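Local structure of microcin B17-processing protein McbC (Escherichia coli str. K-12 substr. MG1655, 6GRH) at residues I97-K102 against I228-R233; N106-P111 against F187-C192; V131-L136 against Q157-V162. The protein acts as an FMN-dependent oxidoreductase needed to convert the inactive microcin B17 precursor into the active antibiotic peptide. One frame throughout, in Å; residues are numbered along the deposited sequence.

Interaction 1: I97-K102 against I228-R233; sequences IRTIEK and IGLKNR. With FMN (flavin mononucleotide), chain O.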
loop_
_atom_site.group_PDB
_atom_site.type_symbol
_atom_site.label_atom_id
_atom_site.label_comp_id
_atom_site.label_asym_id
_atom_site.label_seq_id
_atom_site.Cartn_x
_atom_site.Cartn_y
_atom_site.Cartn_z
ATOM N N ILE D 97 21.991 36.778 -16.443
ATOM C CA ILE D 97 21.796 35.451 -17.052
ATOM C C ILE D 97 23.114 34.673 -17.167
ATOM O O ILE D 97 23.111 33.444 -17.093
ATOM C CB ILE D 97 21.097 35.505 -18.442
ATOM C CG1 ILE D 97 21.852 36.404 -19.450
ATOM C CG2 ILE D 97 19.648 35.951 -18.298
ATOM C CD1 ILE D 97 21.319 36.322 -20.862
ATOM N N ARG D 98 24.225 35.400 -17.325
ATOM C CA ARG D 98 25.581 34.822 -17.374
ATOM C C ARG D 98 25.911 33.976 -16.138
ATOM O O ARG D 98 26.486 32.899 -16.248
ATOM C CB ARG D 98 26.627 35.937 -17.573
ATOM N N THR D 99 25.509 34.451 -14.969
ATOM C CA THR D 99 25.698 33.715 -13.723
ATOM C C THR D 99 24.857 32.433 -13.680
ATOM O O THR D 99 25.339 31.369 -13.263
ATOM C CB THR D 99 25.391 34.611 -12.514
ATOM O OG1 THR D 99 26.316 35.695 -12.502
ATOM C CG2 THR D 99 25.509 33.850 -11.190
ATOM N N ILE D 100 23.613 32.525 -14.132
ATOM C CA ILE D 100 22.698 31.372 -14.104
ATOM C C ILE D 100 23.161 30.313 -15.129
ATOM O O ILE D 100 23.189 29.115 -14.830
ATOM C CB ILE D 100 21.228 31.806 -14.333
ATOM C CG1 ILE D 100 20.779 32.811 -13.249
ATOM C CG2 ILE D 100 20.307 30.601 -14.342
ATOM C CD1 ILE D 100 19.440 33.482 -13.506
ATOM N N GLU D 101 23.561 30.772 -16.316
ATOM C CA GLU D 101 24.149 29.897 -17.345
ATOM C C GLU D 101 25.380 29.137 -16.861
ATOM O O GLU D 101 25.527 27.961 -17.149
ATOM C CB GLU D 101 24.508 30.704 -18.589
ATOM C CG GLU D 101 23.297 31.148 -19.397
ATOM C CD GLU D 101 23.625 32.153 -20.475
ATOM O OE1 GLU D 101 24.825 32.390 -20.733
ATOM O OE2 GLU D 101 22.675 32.717 -21.059
ATOM N N LYS D 102 26.248 29.819 -16.123
ATOM C CA LYS D 102 27.415 29.208 -15.500
ATOM C C LYS D 102 27.018 28.107 -14.533
ATOM O O LYS D 102 27.650 27.045 -14.505
ATOM C CB LYS D 102 28.228 30.230 -14.712
ATOM C CG LYS D 102 29.277 30.965 -15.480
ATOM C CD LYS D 102 30.212 31.660 -14.505
ATOM C CE LYS D 102 30.982 32.782 -15.165
ATOM N NZ LYS D 102 31.909 33.375 -14.159
ATOM N N ILE D 228 31.010 30.037 -7.618
ATOM C CA ILE D 228 30.677 31.242 -8.394
ATOM C C ILE D 228 30.087 32.372 -7.552
ATOM O O ILE D 228 29.615 33.365 -8.107
ATOM C CB ILE D 228 29.796 30.934 -9.645
ATOM C CG1 ILE D 228 28.400 30.405 -9.272
ATOM C CG2 ILE D 228 30.501 29.935 -10.557
ATOM C CD1 ILE D 228 27.465 30.329 -10.461
ATOM N N GLY D 229 30.137 32.241 -6.227
ATOM C CA GLY D 229 29.698 33.305 -5.333
ATOM C C GLY D 229 28.194 33.468 -5.160
ATOM O O GLY D 229 27.744 34.566 -4.820
ATOM N N LEU D 230 27.419 32.405 -5.417
ATOM C CA LEU D 230 25.992 32.391 -5.119
ATOM C C LEU D 230 25.789 31.675 -3.794
ATOM O O LEU D 230 26.556 30.780 -3.446
ATOM C CB LEU D 230 25.189 31.632 -6.177
ATOM C CG LEU D 230 24.815 32.298 -7.482
ATOM C CD1 LEU D 230 24.095 31.275 -8.345
ATOM C CD2 LEU D 230 23.944 33.523 -7.261
ATOM N N LYS D 231 24.754 32.070 -3.062
ATOM C CA LYS D 231 24.327 31.319 -1.891
ATOM C C LYS D 231 23.171 30.465 -2.352
ATOM O O LYS D 231 22.509 30.808 -3.327
ATOM C CB LYS D 231 23.884 32.250 -0.766
ATOM C CG LYS D 231 24.987 33.152 -0.255
ATOM C CD LYS D 231 26.094 32.373 0.440
ATOM C CE LYS D 231 26.968 33.317 1.255
ATOM N NZ LYS D 231 27.529 34.378 0.394
ATOM N N ASN D 232 22.936 29.357 -1.662
ATOM C CA ASN D 232 21.859 28.452 -2.048
ATOM C C ASN D 232 21.281 27.739 -0.844
ATOM O O ASN D 232 21.953 27.588 0.187
ATOM C CB ASN D 232 22.361 27.420 -3.064
ATOM C CG ASN D 232 23.005 26.226 -2.392
ATOM O OD1 ASN D 232 22.330 25.252 -2.102
ATOM N ND2 ASN D 232 24.275 26.352 -2.027
ATOM N N ARG D 233 20.044 27.268 -0.998
ATOM C CA ARG D 233 19.411 26.426 0.009
ATOM C C ARG D 233 18.482 25.414 -0.661
ATOM O O ARG D 233 17.567 25.788 -1.368
ATOM C CB ARG D 233 18.625 27.264 1.027
ATOM C CG ARG D 233 18.017 26.433 2.162
ATOM C CD ARG D 233 17.412 27.262 3.283
ATOM N NE ARG D 233 18.459 27.841 4.134
ATOM C CZ ARG D 233 18.870 27.372 5.319
ATOM N NH1 ARG D 233 18.332 26.296 5.879
ATOM N NH2 ARG D 233 19.870 27.985 5.940
HETATM N N1 FMN O . 16.144 24.318 5.048
HETATM C C2 FMN O . 15.029 25.036 5.341
HETATM O O2 FMN O . 15.182 26.100 5.969
HETATM N N3 FMN O . 13.788 24.633 4.979
HETATM C C4 FMN O . 13.576 23.488 4.287
HETATM O O4 FMN O . 12.426 23.133 3.950
HETATM C C4A FMN O . 14.743 22.639 3.940
HETATM N N5 FMN O . 14.618 21.473 3.263
HETATM C C5A FMN O . 15.712 20.729 2.949
HETATM C C6 FMN O . 15.545 19.543 2.240
HETATM C C7 FMN O . 16.634 18.748 1.899
HETATM C C7M FMN O . 16.419 17.465 1.134
HETATM C C8 FMN O . 18.005 19.174 2.283
HETATM C C8M FMN O . 19.189 18.326 1.917
HETATM C C9 FMN O . 18.191 20.364 2.990
HETATM C C9A FMN O . 17.091 21.172 3.344
HETATM N N10 FMN O . 17.237 22.393 4.063
HETATM C C10 FMN O . 16.074 23.141 4.372
HETATM C "C1'" FMN O . 18.546 22.907 4.484
HETATM C "C2'" FMN O . 18.971 22.237 5.772
HETATM O "O2'" FMN O . 18.141 22.712 6.851
HETATM C "C3'" FMN O . 20.463 22.488 6.017
HETATM O "O3'" FMN O . 21.238 21.819 5.013
HETATM C "C4'" FMN O . 20.930 22.025 7.394
HETATM O "O4'" FMN O . 20.246 22.772 8.401
HETATM C "C5'" FMN O . 22.427 22.208 7.628
HETATM O "O5'" FMN O . 22.764 23.583 7.448
HETATM P P FMN O . 23.853 24.034 6.364
HETATM O O1P FMN O . 23.335 23.594 5.015
HETATM O O2P FMN O . 23.874 25.542 6.512
HETATM O O3P FMN O . 25.083 23.332 6.851
#
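With OG1 of Thr99 beside the backbone N (chi1 -63°), CG2 falls anti to that N and faces Leu230 and Ile228, while Ile228 carries CG1 between its backbone N and carbonyl carbon (chi1 65°) and thereby swings CD1 against the helix. Tip to tip, CG2 of Thr99 meets CG of Leu230 at 4.1 Å. The CD1 methyl of Ile228 lies 3.7 Å from the carbonyl O of Thr99 and also touches the threonine methyl. One turn on, CD of Lys102 rests 4.3 Å from CG2 of Ile228, an aliphatic contact at the margin. No hydrogen bond joins residues 97-102 to residues 228-233, which meet by van der Waals packing. Phe78 of the second subunit packs on Ile228.

At the far end of residues 228-233, Arg233 bends at chi3 (-75°) and presents its guanidinium edge to the flavin. NH1 gives N1 of FMN a hydrogen bond of 3.1 Å, with N1 in the guanidinium plane, and a weak one of 3.2 Å to O2 of FMN. NE and NH2 bond the carbonyls of Gly86 and Ser85, which fixes the group's rotation. The positive charge would probably stabilise negative charge on the N1-C2-O2 side of the reduced flavin, and with Arg117 of the second subunit also bonded to the cofactor, this is the interfacial FMN site of a nitroreductase-fold dimer.

Interaction 2: N106-P111 against F187-C192; sequences NAFSSP and FALVYC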
loop_
_atom_site.group_PDB
_atom_site.type_symbol
_atom_site.label_atom_id
_atom_site.label_comp_id
_atom_site.label_asym_id
_atom_site.label_seq_id
_atom_site.Cartn_x
_atom_site.Cartn_y
_atom_site.Cartn_z
ATOM N N ASN D 106 27.933 24.007 -15.729
ATOM C CA ASN D 106 28.882 23.342 -14.827
ATOM C C ASN D 106 28.270 22.245 -13.955
ATOM O O ASN D 106 28.875 21.189 -13.799
ATOM C CB ASN D 106 29.607 24.374 -13.970
ATOM C CG ASN D 106 30.613 25.164 -14.773
ATOM O OD1 ASN D 106 31.713 24.664 -15.075
ATOM N ND2 ASN D 106 30.233 26.385 -15.170
ATOM N N ALA D 107 27.071 22.480 -13.404
ATOM C CA ALA D 107 26.407 21.484 -12.567
ATOM C C ALA D 107 25.896 20.271 -13.318
ATOM O O ALA D 107 25.919 19.177 -12.762
ATOM C CB ALA D 107 25.253 22.104 -11.771
ATOM N N PHE D 108 25.408 20.461 -14.547
ATOM C CA PHE D 108 24.585 19.432 -15.224
ATOM C C PHE D 108 25.074 18.964 -16.603
ATOM O O PHE D 108 24.528 17.987 -17.152
ATOM C CB PHE D 108 23.129 19.925 -15.356
ATOM C CG PHE D 108 22.552 20.468 -14.088
ATOM C CD1 PHE D 108 22.580 19.716 -12.911
ATOM C CD2 PHE D 108 21.965 21.724 -14.053
ATOM C CE1 PHE D 108 22.067 20.222 -11.729
ATOM C CE2 PHE D 108 21.436 22.223 -12.874
ATOM C CZ PHE D 108 21.480 21.482 -11.713
ATOM N N SER D 109 26.080 19.638 -17.162
ATOM C CA SER D 109 26.507 19.382 -18.537
ATOM C C SER D 109 28.003 19.136 -18.629
ATOM O O SER D 109 28.797 19.568 -17.773
ATOM C CB SER D 109 26.117 20.552 -19.448
ATOM O OG SER D 109 24.709 20.733 -19.477
ATOM N N SER D 110 28.376 18.448 -19.702
ATOM C CA SER D 110 29.773 18.222 -20.030
ATOM C C SER D 110 30.396 19.524 -20.532
ATOM O O SER D 110 29.718 20.334 -21.184
ATOM C CB SER D 110 29.898 17.134 -21.109
ATOM O OG SER D 110 31.185 17.110 -21.679
ATOM N N PRO D 111 31.690 19.731 -20.249
ATOM C CA PRO D 111 32.378 20.868 -20.875
ATOM C C PRO D 111 32.442 20.778 -22.402
ATOM O O PRO D 111 32.554 21.805 -23.067
ATOM C CB PRO D 111 33.789 20.834 -20.270
ATOM C CG PRO D 111 33.933 19.512 -19.629
ATOM C CD PRO D 111 32.566 18.974 -19.339
ATOM N N PHE D 187 16.424 33.211 -7.989
ATOM C CA PHE D 187 15.871 32.140 -8.785
ATOM C C PHE D 187 15.871 30.843 -8.012
ATOM O O PHE D 187 16.452 30.766 -6.931
ATOM C CB PHE D 187 16.628 32.015 -10.128
ATOM C CG PHE D 187 18.055 31.535 -10.020
ATOM C CD1 PHE D 187 19.087 32.416 -9.766
ATOM C CD2 PHE D 187 18.370 30.197 -10.258
ATOM C CE1 PHE D 187 20.423 31.986 -9.721
ATOM C CE2 PHE D 187 19.689 29.754 -10.183
ATOM C CZ PHE D 187 20.718 30.664 -9.927
ATOM N N ALA D 188 15.171 29.848 -8.560
ATOM C CA ALA D 188 15.193 28.495 -8.028
ATOM C C ALA D 188 15.447 27.483 -9.108
ATOM O O ALA D 188 15.156 27.719 -10.263
ATOM C CB ALA D 188 13.881 28.177 -7.338
ATOM N N LEU D 189 15.998 26.345 -8.711
ATOM C CA LEU D 189 15.955 25.148 -9.539
ATOM C C LEU D 189 14.936 24.215 -8.912
ATOM O O LEU D 189 14.878 24.087 -7.680
ATOM C CB LEU D 189 17.326 24.490 -9.674
ATOM C CG LEU D 189 18.399 25.329 -10.374
ATOM C CD1 LEU D 189 19.699 24.552 -10.380
ATOM C CD2 LEU D 189 17.967 25.740 -11.785
ATOM N N VAL D 190 14.123 23.584 -9.756
ATOM C CA VAL D 190 13.156 22.585 -9.332
ATOM C C VAL D 190 13.489 21.262 -10.038
ATOM O O VAL D 190 13.537 21.200 -11.269
ATOM C CB VAL D 190 11.719 23.018 -9.646
ATOM C CG1 VAL D 190 10.726 22.012 -9.081
ATOM C CG2 VAL D 190 11.416 24.391 -9.083
ATOM N N TYR D 191 13.752 20.220 -9.254
ATOM C CA TYR D 191 14.151 18.923 -9.773
ATOM C C TYR D 191 12.926 18.029 -9.775
ATOM O O TYR D 191 12.310 17.849 -8.723
ATOM C CB TYR D 191 15.259 18.302 -8.910
ATOM C CG TYR D 191 16.487 19.134 -8.809
ATOM C CD1 TYR D 191 17.581 18.897 -9.646
ATOM C CD2 TYR D 191 16.570 20.199 -7.882
ATOM C CE1 TYR D 191 18.722 19.698 -9.570
ATOM C CE2 TYR D 191 17.717 20.991 -7.777
ATOM C CZ TYR D 191 18.790 20.735 -8.625
ATOM O OH TYR D 191 19.932 21.474 -8.538
ATOM N N CYS D 192 12.589 17.468 -10.936
ATOM C CA CYS D 192 11.350 16.726 -11.123
ATOM C C CYS D 192 11.597 15.324 -11.662
ATOM O O CYS D 192 12.398 15.136 -12.563
ATOM C CB CYS D 192 10.444 17.456 -12.099
ATOM S SG CYS D 192 9.982 19.102 -11.513
#
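Phe108 points its CB toward strand 187-194, and the ring reaches Leu189 and Tyr191 with its far end. At CB and CG the side chain is still close to its own helix: CG stands beside the backbone N (chi1 -49°), and CB of the preceding Ala107 sits over the centre of one ring face, 3.6 Å above the plane. Further out the two edges diverge in their partners. CE2 meets CD1 of Leu189 at 3.8 Å, whereas CE1 approaches CE1 of Tyr191 at 4.0 Å. The outermost atom, CZ, touches both neighbours, 3.8 Å from CD1 of Leu189 and 3.5 Å from OH of Tyr191. The leucine methyl and the tyrosine oxygen thus both stand at the edge of the phenylalanine ring, near its plane.

Leu189 comes at the ring from the opposite direction, while the Tyr191 side chain passes it at a slant. The tyrosine OH is hydrogen-bonded to OE1 of Gln260 on the adjoining strand, so this buried polar atom is satisfied although it borders hydrocarbon. The C-terminal end of helix 97-108 is in this way packed by one aromatic side chain onto the antiparallel sheet, the helix-on-sheet core of the nitroreductase fold.

Interaction 3: V131-L136 against Q157-V162; sequences VFLCRL and QALEPV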
loop_
_atom_site.group_PDB
_atom_site.type_symbol
_atom_site.label_atom_id
_atom_site.label_comp_id
_atom_site.label_asym_id
_atom_site.label_seq_id
_atom_site.Cartn_x
_atom_site.Cartn_y
_atom_site.Cartn_z
ATOM N N VAL D 131 15.436 19.168 -14.780
ATOM C CA VAL D 131 15.691 20.420 -14.053
ATOM C C VAL D 131 14.908 21.567 -14.686
ATOM O O VAL D 131 15.020 21.832 -15.891
ATOM C CB VAL D 131 17.179 20.842 -14.090
ATOM C CG1 VAL D 131 17.420 22.067 -13.192
ATOM C CG2 VAL D 131 18.065 19.698 -13.685
ATOM N N PHE D 132 14.152 22.265 -13.856
ATOM C CA PHE D 132 13.430 23.441 -14.275
ATOM C C PHE D 132 14.001 24.665 -13.555
ATOM O O PHE D 132 14.427 24.577 -12.404
ATOM C CB PHE D 132 11.950 23.271 -13.976
ATOM C CG PHE D 132 11.247 22.282 -14.880
ATOM C CD1 PHE D 132 11.267 20.932 -14.595
ATOM C CD2 PHE D 132 10.559 22.713 -16.014
ATOM C CE1 PHE D 132 10.595 20.014 -15.414
ATOM C CE2 PHE D 132 9.893 21.810 -16.843
ATOM C CZ PHE D 132 9.932 20.454 -16.557
ATOM N N LEU D 133 14.033 25.782 -14.264
ATOM C CA LEU D 133 14.583 27.030 -13.766
ATOM C C LEU D 133 13.409 27.970 -13.547
ATOM O O LEU D 133 12.615 28.173 -14.468
ATOM C CB LEU D 133 15.537 27.623 -14.786
ATOM C CG LEU D 133 15.966 29.089 -14.607
ATOM C CD1 LEU D 133 16.734 29.263 -13.308
ATOM C CD2 LEU D 133 16.807 29.483 -15.805
ATOM N N CYS D 134 13.296 28.512 -12.335
ATOM C CA CYS D 134 12.218 29.443 -11.985
ATOM C C CYS D 134 12.796 30.804 -11.645
ATOM O O CYS D 134 13.605 30.916 -10.724
ATOM C CB CYS D 134 11.404 28.892 -10.800
ATOM S SG CYS D 134 10.434 27.418 -11.216
ATOM N N ARG D 135 12.389 31.838 -12.392
ATOM C CA ARG D 135 12.856 33.208 -12.169
ATOM C C ARG D 135 11.940 33.858 -11.125
ATOM O O ARG D 135 10.732 33.892 -11.316
ATOM C CB ARG D 135 12.827 33.990 -13.483
ATOM C CG ARG D 135 13.160 35.460 -13.358
ATOM C CD ARG D 135 13.388 36.078 -14.733
ATOM N NE ARG D 135 13.570 37.516 -14.651
ATOM C CZ ARG D 135 12.585 38.423 -14.592
ATOM N NH1 ARG D 135 11.297 38.070 -14.602
ATOM N NH2 ARG D 135 12.901 39.705 -14.517
ATOM N N LEU D 136 12.516 34.366 -10.039
ATOM C CA LEU D 136 11.750 34.755 -8.839
ATOM C C LEU D 136 11.821 36.212 -8.432
ATOM O O LEU D 136 11.124 36.605 -7.486
ATOM C CB LEU D 136 12.208 33.939 -7.633
ATOM C CG LEU D 136 12.068 32.425 -7.741
ATOM C CD1 LEU D 136 12.561 31.788 -6.463
ATOM C CD2 LEU D 136 10.623 32.069 -8.007
ATOM N N GLN D 157 22.385 21.773 -24.019
ATOM C CA GLN D 157 22.896 22.967 -23.322
ATOM C C GLN D 157 22.081 24.176 -23.751
ATOM O O GLN D 157 22.575 25.109 -24.379
ATOM C CB GLN D 157 24.413 23.140 -23.523
ATOM C CG GLN D 157 25.166 21.914 -23.004
ATOM C CD GLN D 157 26.662 22.086 -22.875
ATOM O OE1 GLN D 157 27.155 23.166 -22.578
ATOM N NE2 GLN D 157 27.397 20.981 -23.058
ATOM N N ALA D 158 20.794 24.088 -23.445
ATOM C CA ALA D 158 19.815 25.052 -23.912
ATOM C C ALA D 158 18.643 25.101 -22.941
ATOM O O ALA D 158 18.444 24.179 -22.145
ATOM C CB ALA D 158 19.349 24.680 -25.313
ATOM N N LEU D 159 17.898 26.193 -22.990
ATOM C CA LEU D 159 16.743 26.376 -22.140
ATOM C C LEU D 159 15.519 26.365 -23.041
ATOM O O LEU D 159 15.491 27.057 -24.064
ATOM C CB LEU D 159 16.821 27.705 -21.391
ATOM C CG LEU D 159 17.848 27.897 -20.284
ATOM C CD1 LEU D 159 17.924 29.365 -19.903
ATOM C CD2 LEU D 159 17.496 27.065 -19.078
ATOM N N GLU D 160 14.513 25.586 -22.643
ATOM C CA GLU D 160 13.225 25.517 -23.311
ATOM C C GLU D 160 12.193 26.354 -22.512
ATOM O O GLU D 160 12.089 26.182 -21.305
ATOM C CB GLU D 160 12.850 24.040 -23.342
ATOM C CG GLU D 160 11.594 23.652 -24.090
ATOM C CD GLU D 160 11.325 22.139 -24.012
ATOM O OE1 GLU D 160 11.675 21.469 -22.992
ATOM O OE2 GLU D 160 10.734 21.615 -24.976
ATOM N N PRO D 161 11.456 27.289 -23.161
ATOM C CA PRO D 161 10.439 28.028 -22.432
ATOM C C PRO D 161 9.314 27.134 -21.921
ATOM O O PRO D 161 8.848 26.284 -22.654
ATOM C CB PRO D 161 9.899 29.000 -23.476
ATOM C CG PRO D 161 11.050 29.245 -24.361
ATOM C CD PRO D 161 11.725 27.910 -24.466
ATOM N N VAL D 162 8.903 27.326 -20.672
ATOM C CA VAL D 162 7.860 26.514 -20.059
ATOM C C VAL D 162 6.614 27.301 -19.661
ATOM O O VAL D 162 5.511 26.849 -19.962
ATOM C CB VAL D 162 8.432 25.722 -18.869
ATOM C CG1 VAL D 162 7.338 25.036 -18.046
ATOM C CG2 VAL D 162 9.439 24.693 -19.377
#
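The Phe132 ring is stacked with the imidazole of His151 and takes Val162 at its edge: CG2 of Val162 lies near the ring plane, 3.9 Å from CE2 of Phe132. The valine side chain crosses the phenylalanine at about a right angle, using the methyl that stands beside its backbone N while CG1 is turned anti to that atom (chi1 170°). Glu160 bonds ND1 of the stacked His151 through OE1, an oxygen that also accepts from Phe62 N of the second subunit, so a carboxylate from strand 158-163 probably helps to orient the imidazole that stacks on the ring.

Strands 129-135 and 158-163 are not neighbours in the antiparallel sheet of this nitroreductase-family domain. Strand 149-153 runs between them, and the side chains meet across it on both faces of the sheet. On the face other than that of Phe132, CD2 of Leu133 touches CD2 of Leu159 at 4.1 Å, a slanting methyl contact. Gln157 and Ala158 both face Leu153, a G1 beta bulge, Gln157 having positive phi (59°). Ala158 and Leu159 form an antiparallel ladder with a strand of the second subunit, which carries the sheet across the interface.

How the interactions relate
All three interactions reach one antiparallel sheet of the nitroreductase-family domain. They are nested along the chain: interaction 3 falls inside the loop closed by interaction 2, itself inside that of interaction 1. Interactions 1 and 2 share helix 97-108, centres about 11 Å apart, and Phe187 joins them by packing on Ile100 and Leu230. Interactions 2 and 3, centres about 9 Å apart, are joined through the neighbouring strands 187-194 and 129-135, where Val190 N is 2.8 Å from Phe132 O, a probable hydrogen bond. Interactions 1 and 3 have centres about 14 Å apart, yet Ile100 touches Leu133. Each contact also meets the second subunit, so the helix-on-sheet core continues into the interface that holds FMN.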